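Local coordinates for putative NAD dependent dehydrogenase (Micromonospora echinospora, PDB 6NOR), which binds NAD and is probably an NAD-dependent oxidoreductase in the biosynthesis of the antibiotic gentamicin, at residues L164-S169 against I266-L271; I215-A220 against L238-D243; Q260-V265 against T273-Q278. All blocks are in the same frame, centred on the assembly; numbering follows the deposited sequence.

Followed from the N terminus, the chain first reaches 164-169, which waits almost a hundred residues for its partner 266-271; this long closure is interaction 1. Nested wholly inside it, interaction 2 joins 215-220 to 238-243 in one beta hairpin. Interaction 3 pairs 260-265 with 273-278 in a second hairpin; its segments alternate with those of interaction 1, so these two cross, and they touch where Val265 meets Leu164, Val167 and Leu271. All three belong to one mixed sheet. Interactions 1 and 3 knit strands 167-175, 260-267 and 270-275 at one side of it, whereas interaction 2 pairs strands 215-223 and 234-241 toward the other.

Interaction 1. Residues L164-S169 against I266-L271; sequences LGTVHS and IGTEGL
His168 lays its imidazole over the carbonyl of Ile266, whose O atom sits 3.4 Å above the ring plane near its centre. The ring gets there because chi1 (52°) sets CG between the backbone N and carbonyl carbon; CE1 then also rests on Ile266 CG2, 3.6 Å away. The same Ile266 O accepts two backbone N-H groups, from His168 N at 2.9 Å and Ser169 N at 3.2 Å, both in its carbonyl plane; two residues thus face one, a classic beta bulge. Ile266 N returns a bond to Ser169 O (2.8 Å). Farther along, Thr268 OG1 accepts from Thr166 N at 3.1 Å, and Glu269 N reaches Leu164 O at 2.8 Å from above the carbonyl plane. Little space remains here: a CB on Gly165 would run into Thr268 OG1, and one on Gly267 into Leu164 O. In the next shell, His168 NE2 bonds to Ala254 O of a second subunit. The contact lies where helix 161-164 ends and strand 167-175 enters the sheet between strands 260-267 and 246-252, while strand 270-275 pairs antiparallel with a strand of a third subunit.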
loop_
_atom_site.group_PDB
_atom_site.type_symbol
_atom_site.label_atom_id
_atom_site.label_comp_id
_atom_site.label_asym_id
_atom_site.label_seq_id
_atom_site.Cartn_x
_atom_site.Cartn_y
_atom_site.Cartn_z
ATOM N N LEU A 164 -9.043 -21.369 3.149
ATOM C CA LEU A 164 -8.213 -21.406 1.937
ATOM C C LEU A 164 -8.621 -22.431 0.895
ATOM O O LEU A 164 -8.266 -22.305 -0.281
ATOM C CB LEU A 164 -6.754 -21.655 2.300
ATOM C CG LEU A 164 -6.029 -20.369 2.697
ATOM C CD1 LEU A 164 -6.191 -20.125 4.175
ATOM C CD2 LEU A 164 -4.578 -20.429 2.303
ATOM N N GLY A 165 -9.361 -23.447 1.319
ATOM C CA GLY A 165 -9.623 -24.571 0.455
ATOM C C GLY A 165 -8.350 -25.348 0.197
ATOM O O GLY A 165 -7.517 -25.514 1.072
ATOM N N THR A 166 -8.202 -25.823 -1.023
ATOM C CA THR A 166 -7.041 -26.590 -1.403
ATOM C C THR A 166 -5.928 -25.638 -1.794
ATOM O O THR A 166 -6.049 -24.906 -2.775
ATOM C CB THR A 166 -7.362 -27.547 -2.574
ATOM O OG1 THR A 166 -8.328 -28.518 -2.154
ATOM C CG2 THR A 166 -6.115 -28.257 -3.054
ATOM N N VAL A 167 -4.852 -25.650 -1.012
ATOM C CA VAL A 167 -3.675 -24.840 -1.296
ATOM C C VAL A 167 -2.906 -25.383 -2.500
ATOM O O VAL A 167 -2.611 -26.567 -2.555
ATOM C CB VAL A 167 -2.760 -24.774 -0.079
ATOM C CG1 VAL A 167 -1.523 -23.987 -0.426
ATOM C CG2 VAL A 167 -3.505 -24.101 1.098
ATOM N N HIS A 168 -2.614 -24.524 -3.479
ATOM C CA HIS A 168 -1.897 -24.958 -4.680
ATOM C C HIS A 168 -0.598 -24.193 -4.942
ATOM O O HIS A 168 0.216 -24.609 -5.752
ATOM C CB HIS A 168 -2.803 -24.850 -5.924
ATOM C CG HIS A 168 -3.451 -23.508 -6.104
ATOM N ND1 HIS A 168 -2.806 -22.434 -6.680
ATOM C CD2 HIS A 168 -4.692 -23.070 -5.783
ATOM C CE1 HIS A 168 -3.617 -21.393 -6.699
ATOM N NE2 HIS A 168 -4.766 -21.751 -6.157
ATOM N N SER A 169 -0.413 -23.067 -4.272
ATOM C CA SER A 169 0.722 -22.195 -4.555
ATOM C C SER A 169 1.287 -21.614 -3.295
ATOM O O SER A 169 0.545 -21.158 -2.431
ATOM C CB SER A 169 0.328 -21.046 -5.482
ATOM O OG SER A 169 0.472 -21.401 -6.837
ATOM N N ILE A 266 -1.539 -19.432 -1.697
ATOM C CA ILE A 266 -2.797 -19.348 -2.441
ATOM C C ILE A 266 -3.560 -20.678 -2.525
ATOM O O ILE A 266 -3.041 -21.680 -3.014
ATOM C CB ILE A 266 -2.545 -18.839 -3.859
ATOM C CG1 ILE A 266 -1.633 -17.614 -3.820
ATOM C CG2 ILE A 266 -3.866 -18.494 -4.593
ATOM C CD1 ILE A 266 -1.332 -17.061 -5.199
ATOM N N GLY A 267 -4.799 -20.670 -2.051
ATOM C CA GLY A 267 -5.679 -21.811 -2.176
ATOM C C GLY A 267 -6.857 -21.549 -3.105
ATOM O O GLY A 267 -6.923 -20.503 -3.751
ATOM N N THR A 268 -7.802 -22.483 -3.170
ATOM C CA THR A 268 -8.927 -22.320 -4.085
ATOM C C THR A 268 -9.998 -21.414 -3.508
ATOM O O THR A 268 -10.761 -20.834 -4.241
ATOM C CB THR A 268 -9.577 -23.681 -4.468
ATOM O OG1 THR A 268 -9.828 -24.437 -3.282
ATOM C CG2 THR A 268 -8.659 -24.478 -5.386
ATOM N N GLU A 269 -10.049 -21.277 -2.192
ATOM C CA GLU A 269 -11.062 -20.432 -1.573
ATOM C C GLU A 269 -10.474 -19.179 -0.933
ATOM O O GLU A 269 -11.205 -18.301 -0.519
ATOM C CB GLU A 269 -11.846 -21.219 -0.516
ATOM C CG GLU A 269 -12.618 -22.401 -1.058
ATOM C CD GLU A 269 -13.621 -21.998 -2.124
ATOM O OE1 GLU A 269 -14.377 -21.031 -1.904
ATOM O OE2 GLU A 269 -13.640 -22.636 -3.191
ATOM N N GLY A 270 -9.159 -19.092 -0.837
ATOM C CA GLY A 270 -8.562 -17.955 -0.157
ATOM C C GLY A 270 -7.057 -17.834 -0.332
ATOM O O GLY A 270 -6.443 -18.662 -0.989
ATOM N N LEU A 271 -6.473 -16.789 0.251
ATOM C CA LEU A 271 -5.035 -16.585 0.184
ATOM C C LEU A 271 -4.521 -15.830 1.396
ATOM O O LEU A 271 -5.275 -15.145 2.072
ATOM C CB LEU A 271 -4.652 -15.841 -1.100
ATOM C CG LEU A 271 -5.148 -14.406 -1.306
ATOM C CD1 LEU A 271 -4.223 -13.384 -0.661
ATOM C CD2 LEU A 271 -5.338 -14.114 -2.794
#

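Interaction 2. Residues I215-A220 against L238-D243; sequences IRAVTA and LIEFAD
The ring of Phe241 takes the side chain of Ile215 at a slant, Ile215 CG1 coming within 3.5 Å of Phe241 CE1, while one face of the ring carries CG2 of Ile239 from its own strand, offset toward the rim. The second flat group, the guanidinium of Arg216, has Ala242 O in plane at its edge, 3.6 Å from Arg216 NH2, and its plane stands 48° from the carboxylate of Glu240. Both sit on an antiparallel beta hairpin, strands 215-223 and 234-241, interrupted by a classic beta bulge: Arg216 and Ala217 together face Glu240, so the register moves by one residue between Ile215 and Ala217.

Ile215 is the apolar link. Its CG2, anti to the backbone N, meets Ile239 CG2 at 3.6 Å, and its CG1 branch leans on Phe241. An alanine here would take away both branches, which would probably leave a gap beside Ile239 CG2 and the CE1 side of the Phe241 ring and let the ring shift. Outside the hairpin, Ile215 and Val218 pack on Thr343 of helix 334-353, and Phe241 on Leu210.

Arg216, extended through chi1 and chi2 (-176° and -177°), brings CD to 3.2 Å from Glu240 OE1; the chain then bends at chi3. With Arg216 NE 4.1 Å from that oxygen, the opposite charges probably attract, though the distance is beyond a salt bridge; Glu240 OE2 has a long, weak ion pair with Arg223 of a second subunit.

Beyond the bulge the regular pattern resumes, with Val218 and Ile239 a non-hydrogen-bonded pair and Thr219 and Leu238 a hydrogen-bonded one. At the bulge itself, Glu240 O grips two amides: Arg216 N, at 2.8 Å, arrives nearly along the C=O axis, whereas Ala217 N sits on a lone pair.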
loop_
_atom_site.group_PDB
_atom_site.type_symbol
_atom_site.label_atom_id
_atom_site.label_comp_id
_atom_site.label_asym_id
_atom_site.label_seq_id
_atom_site.Cartn_x
_atom_site.Cartn_y
_atom_site.Cartn_z
ATOM N N ILE A 215 8.749 -33.022 -0.152
ATOM C CA ILE A 215 9.065 -32.452 -1.444
ATOM C C ILE A 215 9.327 -33.551 -2.466
ATOM O O ILE A 215 10.181 -34.393 -2.263
ATOM C CB ILE A 215 10.278 -31.538 -1.343
ATOM C CG1 ILE A 215 9.917 -30.340 -0.470
ATOM C CG2 ILE A 215 10.779 -31.148 -2.735
ATOM C CD1 ILE A 215 10.982 -29.305 -0.351
ATOM N N ARG A 216 8.591 -33.539 -3.566
ATOM C CA ARG A 216 8.731 -34.579 -4.578
ATOM C C ARG A 216 9.791 -34.248 -5.630
ATOM O O ARG A 216 10.598 -35.093 -5.976
ATOM C CB ARG A 216 7.389 -34.839 -5.255
ATOM C CG ARG A 216 7.415 -35.980 -6.268
ATOM C CD ARG A 216 6.071 -36.163 -6.971
ATOM N NE ARG A 216 4.998 -36.478 -6.034
ATOM C CZ ARG A 216 4.828 -37.667 -5.465
ATOM N NH1 ARG A 216 5.666 -38.663 -5.736
ATOM N NH2 ARG A 216 3.824 -37.862 -4.621
ATOM N N ALA A 217 9.795 -33.028 -6.147
ATOM C CA ALA A 217 10.803 -32.649 -7.138
ATOM C C ALA A 217 11.210 -31.172 -7.050
ATOM O O ALA A 217 10.543 -30.374 -6.416
ATOM C CB ALA A 217 10.307 -32.972 -8.529
ATOM N N VAL A 218 12.311 -30.827 -7.701
ATOM C CA VAL A 218 12.859 -29.490 -7.674
ATOM C C VAL A 218 13.358 -29.121 -9.063
ATOM O O VAL A 218 13.902 -29.961 -9.777
ATOM C CB VAL A 218 14.019 -29.373 -6.651
ATOM C CG1 VAL A 218 14.656 -28.024 -6.710
ATOM C CG2 VAL A 218 13.519 -29.613 -5.236
ATOM N N THR A 219 13.141 -27.870 -9.457
ATOM C CA THR A 219 13.737 -27.308 -10.660
ATOM C C THR A 219 14.353 -25.967 -10.286
ATOM O O THR A 219 13.807 -25.248 -9.476
ATOM C CB THR A 219 12.695 -27.124 -11.779
ATOM O OG1 THR A 219 11.805 -28.249 -11.805
ATOM C CG2 THR A 219 13.367 -26.984 -13.121
ATOM N N ALA A 220 15.491 -25.620 -10.859
ATOM C CA ALA A 220 16.154 -24.391 -10.455
ATOM C C ALA A 220 16.955 -23.753 -11.570
ATOM O O ALA A 220 17.428 -24.418 -12.466
ATOM C CB ALA A 220 17.070 -24.637 -9.248
ATOM N N LEU A 238 11.782 -23.907 -8.454
ATOM C CA LEU A 238 10.425 -24.415 -8.506
ATOM C C LEU A 238 10.369 -25.725 -7.737
ATOM O O LEU A 238 11.009 -26.700 -8.117
ATOM C CB LEU A 238 9.958 -24.603 -9.953
ATOM C CG LEU A 238 10.095 -23.342 -10.821
ATOM C CD1 LEU A 238 9.547 -23.571 -12.215
ATOM C CD2 LEU A 238 9.425 -22.146 -10.148
ATOM N N ILE A 239 9.615 -25.732 -6.643
ATOM C CA ILE A 239 9.448 -26.917 -5.823
ATOM C C ILE A 239 8.109 -27.595 -6.068
ATOM O O ILE A 239 7.064 -26.957 -6.010
ATOM C CB ILE A 239 9.533 -26.579 -4.334
ATOM C CG1 ILE A 239 10.824 -25.841 -4.021
ATOM C CG2 ILE A 239 9.457 -27.830 -3.477
ATOM C CD1 ILE A 239 10.856 -25.362 -2.585
ATOM N N GLU A 240 8.138 -28.895 -6.322
ATOM C CA GLU A 240 6.902 -29.651 -6.418
ATOM C C GLU A 240 6.691 -30.434 -5.128
ATOM O O GLU A 240 7.402 -31.386 -4.853
ATOM C CB GLU A 240 6.936 -30.577 -7.629
ATOM C CG GLU A 240 5.778 -31.549 -7.735
ATOM C CD GLU A 240 5.885 -32.439 -8.972
ATOM O OE1 GLU A 240 5.548 -33.641 -8.878
ATOM O OE2 GLU A 240 6.311 -31.933 -10.036
ATOM N N PHE A 241 5.712 -30.031 -4.333
ATOM C CA PHE A 241 5.365 -30.788 -3.145
ATOM C C PHE A 241 4.527 -32.028 -3.453
ATOM O O PHE A 241 3.934 -32.143 -4.513
ATOM C CB PHE A 241 4.645 -29.888 -2.147
ATOM C CG PHE A 241 5.518 -28.804 -1.601
ATOM C CD1 PHE A 241 6.404 -29.075 -0.574
ATOM C CD2 PHE A 241 5.487 -27.522 -2.139
ATOM C CE1 PHE A 241 7.241 -28.080 -0.072
ATOM C CE2 PHE A 241 6.313 -26.531 -1.643
ATOM C CZ PHE A 241 7.196 -26.811 -0.601
ATOM N N ALA A 242 4.487 -32.947 -2.498
ATOM C CA ALA A 242 3.854 -34.251 -2.666
ATOM C C ALA A 242 2.349 -34.185 -2.937
ATOM O O ALA A 242 1.826 -34.966 -3.709
ATOM C CB ALA A 242 4.120 -35.103 -1.433
ATOM N N ASP A 243 1.655 -33.261 -2.290
ATOM C CA ASP A 243 0.227 -33.049 -2.536
ATOM C C ASP A 243 -0.072 -32.435 -3.903
ATOM O O ASP A 243 -1.221 -32.353 -4.319
ATOM C CB ASP A 243 -0.341 -32.131 -1.471
ATOM C CG ASP A 243 0.442 -30.845 -1.368
ATOM O OD1 ASP A 243 0.310 -30.023 -2.289
ATOM O OD2 ASP A 243 1.208 -30.667 -0.395
#

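Interaction 3. Residues Q260-V265 against T273-Q278; sequences QLTVEV and TADLWQ
Leu261 and Leu276 both carry CG anti to the backbone N (chi1 179° and -173°), which, with similar second torsions, brings their CD2 methyls to 4.0 Å. Thr262 turns CG2 away from its carbonyl carbon and sets that methyl alongside the Asp275 carboxylate, 3.6 Å from Asp275 OD2. Glu264 and Thr273 lie side by side in the same manner, while the salt bridge of Glu264 is made with Arg175 of a second subunit. Between the backbones, Val263 and Ala274 exchange paired hydrogen bonds, and Leu276 N gives a straight one (173°) to Leu261 O.

Where the strands part, a water takes over. It accepts from Leu261 N at 2.6 Å and Trp277 N at 3.1 Å and lies close to Asp275 OD1 and Gln278 OE1. Asp275 OD1 also accepts from Gln278 N at 2.8 Å, an Asx motif that holds the turn, and Gln278 NE2 donates to Glu259 O. Leu276 CD2 lies over one face of the Trp277 ring, toward its rim; the Trp277 side chain is about 8 Å from the bound NAD. This antiparallel hairpin adjoins strand 167-175 on one side; Phe151 of helix 149-157 packs on Leu261, Ala274 and Leu276, and Met209 of helix 199-209 on Val263.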
loop_
_atom_site.group_PDB
_atom_site.type_symbol
_atom_site.label_atom_id
_atom_site.label_comp_id
_atom_site.label_asym_id
_atom_site.label_seq_id
_atom_site.Cartn_x
_atom_site.Cartn_y
_atom_site.Cartn_z
ATOM N N GLN A 260 14.008 -7.153 0.860
ATOM C CA GLN A 260 12.608 -7.537 0.670
ATOM C C GLN A 260 12.410 -8.977 1.128
ATOM O O GLN A 260 13.167 -9.863 0.747
ATOM C CB GLN A 260 12.157 -7.432 -0.803
ATOM C CG GLN A 260 12.364 -6.128 -1.528
ATOM C CD GLN A 260 11.921 -6.227 -2.995
ATOM O OE1 GLN A 260 11.294 -7.198 -3.392
ATOM N NE2 GLN A 260 12.257 -5.229 -3.795
ATOM N N LEU A 261 11.376 -9.229 1.914
ATOM C CA LEU A 261 11.039 -10.604 2.250
ATOM C C LEU A 261 9.529 -10.770 2.329
ATOM O O LEU A 261 8.877 -10.204 3.192
ATOM C CB LEU A 261 11.730 -11.039 3.570
ATOM C CG LEU A 261 11.456 -12.466 4.070
ATOM C CD1 LEU A 261 11.598 -13.517 2.969
ATOM C CD2 LEU A 261 12.304 -12.853 5.312
ATOM N N THR A 262 8.980 -11.564 1.422
ATOM C CA THR A 262 7.540 -11.794 1.375
ATOM C C THR A 262 7.152 -13.279 1.241
ATOM O O THR A 262 7.872 -14.103 0.675
ATOM C CB THR A 262 6.877 -11.031 0.204
ATOM O OG1 THR A 262 7.342 -11.574 -1.029
ATOM C CG2 THR A 262 7.188 -9.512 0.234
ATOM N N VAL A 263 5.976 -13.588 1.762
ATOM C CA VAL A 263 5.423 -14.917 1.734
ATOM C C VAL A 263 4.005 -14.853 1.203
ATOM O O VAL A 263 3.225 -14.005 1.609
ATOM C CB VAL A 263 5.405 -15.563 3.126
ATOM C CG1 VAL A 263 4.810 -16.946 3.034
ATOM C CG2 VAL A 263 6.813 -15.638 3.706
ATOM N N GLU A 264 3.679 -15.758 0.295
ATOM C CA GLU A 264 2.366 -15.809 -0.323
ATOM C C GLU A 264 1.893 -17.251 -0.392
ATOM O O GLU A 264 2.603 -18.122 -0.863
ATOM C CB GLU A 264 2.441 -15.186 -1.709
ATOM C CG GLU A 264 1.155 -15.037 -2.469
ATOM C CD GLU A 264 1.413 -14.475 -3.878
ATOM O OE1 GLU A 264 0.547 -13.747 -4.412
ATOM O OE2 GLU A 264 2.497 -14.752 -4.450
ATOM N N VAL A 265 0.704 -17.502 0.122
ATOM C CA VAL A 265 0.069 -18.801 0.010
ATOM C C VAL A 265 -1.291 -18.654 -0.650
ATOM O O VAL A 265 -2.103 -17.837 -0.222
ATOM C CB VAL A 265 -0.097 -19.458 1.382
ATOM C CG1 VAL A 265 -0.835 -20.790 1.253
ATOM C CG2 VAL A 265 1.257 -19.659 2.053
ATOM N N THR A 273 -0.948 -13.440 2.565
ATOM C CA THR A 273 0.356 -12.870 2.244
ATOM C C THR A 273 0.885 -12.103 3.421
ATOM O O THR A 273 0.119 -11.670 4.276
ATOM C CB THR A 273 0.347 -11.904 1.015
ATOM O OG1 THR A 273 -0.334 -10.691 1.346
ATOM C CG2 THR A 273 -0.285 -12.552 -0.233
ATOM N N ALA A 274 2.201 -11.941 3.466
ATOM C CA ALA A 274 2.839 -11.211 4.544
ATOM C C ALA A 274 4.136 -10.625 4.031
ATOM O O ALA A 274 4.838 -11.236 3.244
ATOM C CB ALA A 274 3.077 -12.105 5.753
ATOM N N ASP A 275 4.429 -9.421 4.484
ATOM C CA ASP A 275 5.561 -8.657 4.018
ATOM C C ASP A 275 6.338 -8.151 5.220
ATOM O O ASP A 275 5.833 -7.344 6.001
ATOM C CB ASP A 275 5.060 -7.501 3.145
ATOM C CG ASP A 275 6.161 -6.771 2.432
ATOM O OD1 ASP A 275 7.275 -6.653 2.986
ATOM O OD2 ASP A 275 5.898 -6.281 1.312
ATOM N N LEU A 276 7.566 -8.617 5.373
ATOM C CA LEU A 276 8.354 -8.275 6.554
ATOM C C LEU A 276 8.859 -6.835 6.540
ATOM O O LEU A 276 8.480 -6.037 7.392
ATOM C CB LEU A 276 9.535 -9.226 6.696
ATOM C CG LEU A 276 10.349 -9.092 7.976
ATOM C CD1 LEU A 276 9.458 -9.286 9.185
ATOM C CD2 LEU A 276 11.511 -10.074 8.005
ATOM N N TRP A 277 9.719 -6.517 5.581
ATOM C CA TRP A 277 10.391 -5.217 5.535
ATOM C C TRP A 277 9.553 -4.083 4.935
ATOM O O TRP A 277 9.727 -2.940 5.335
ATOM C CB TRP A 277 11.703 -5.340 4.765
ATOM C CG TRP A 277 12.595 -6.363 5.384
ATOM C CD1 TRP A 277 12.955 -7.568 4.866
ATOM C CD2 TRP A 277 13.178 -6.293 6.679
ATOM N NE1 TRP A 277 13.747 -8.253 5.754
ATOM C CE2 TRP A 277 13.898 -7.488 6.879
ATOM C CE3 TRP A 277 13.171 -5.328 7.693
ATOM C CZ2 TRP A 277 14.619 -7.735 8.046
ATOM C CZ3 TRP A 277 13.885 -5.583 8.853
ATOM C CH2 TRP A 277 14.599 -6.778 9.016
ATOM N N GLN A 278 8.641 -4.395 4.005
ATOM C CA GLN A 278 7.764 -3.368 3.424
ATOM C C GLN A 278 6.378 -3.391 4.073
ATOM O O GLN A 278 5.474 -2.722 3.614
ATOM C CB GLN A 278 7.610 -3.534 1.901
ATOM C CG GLN A 278 8.845 -3.183 1.087
ATOM C CD GLN A 278 9.982 -4.188 1.262
ATOM O OE1 GLN A 278 9.819 -5.386 1.018
ATOM N NE2 GLN A 278 11.134 -3.701 1.696
HETATM O O HOH W 1 9.726 -7.285 2.629
#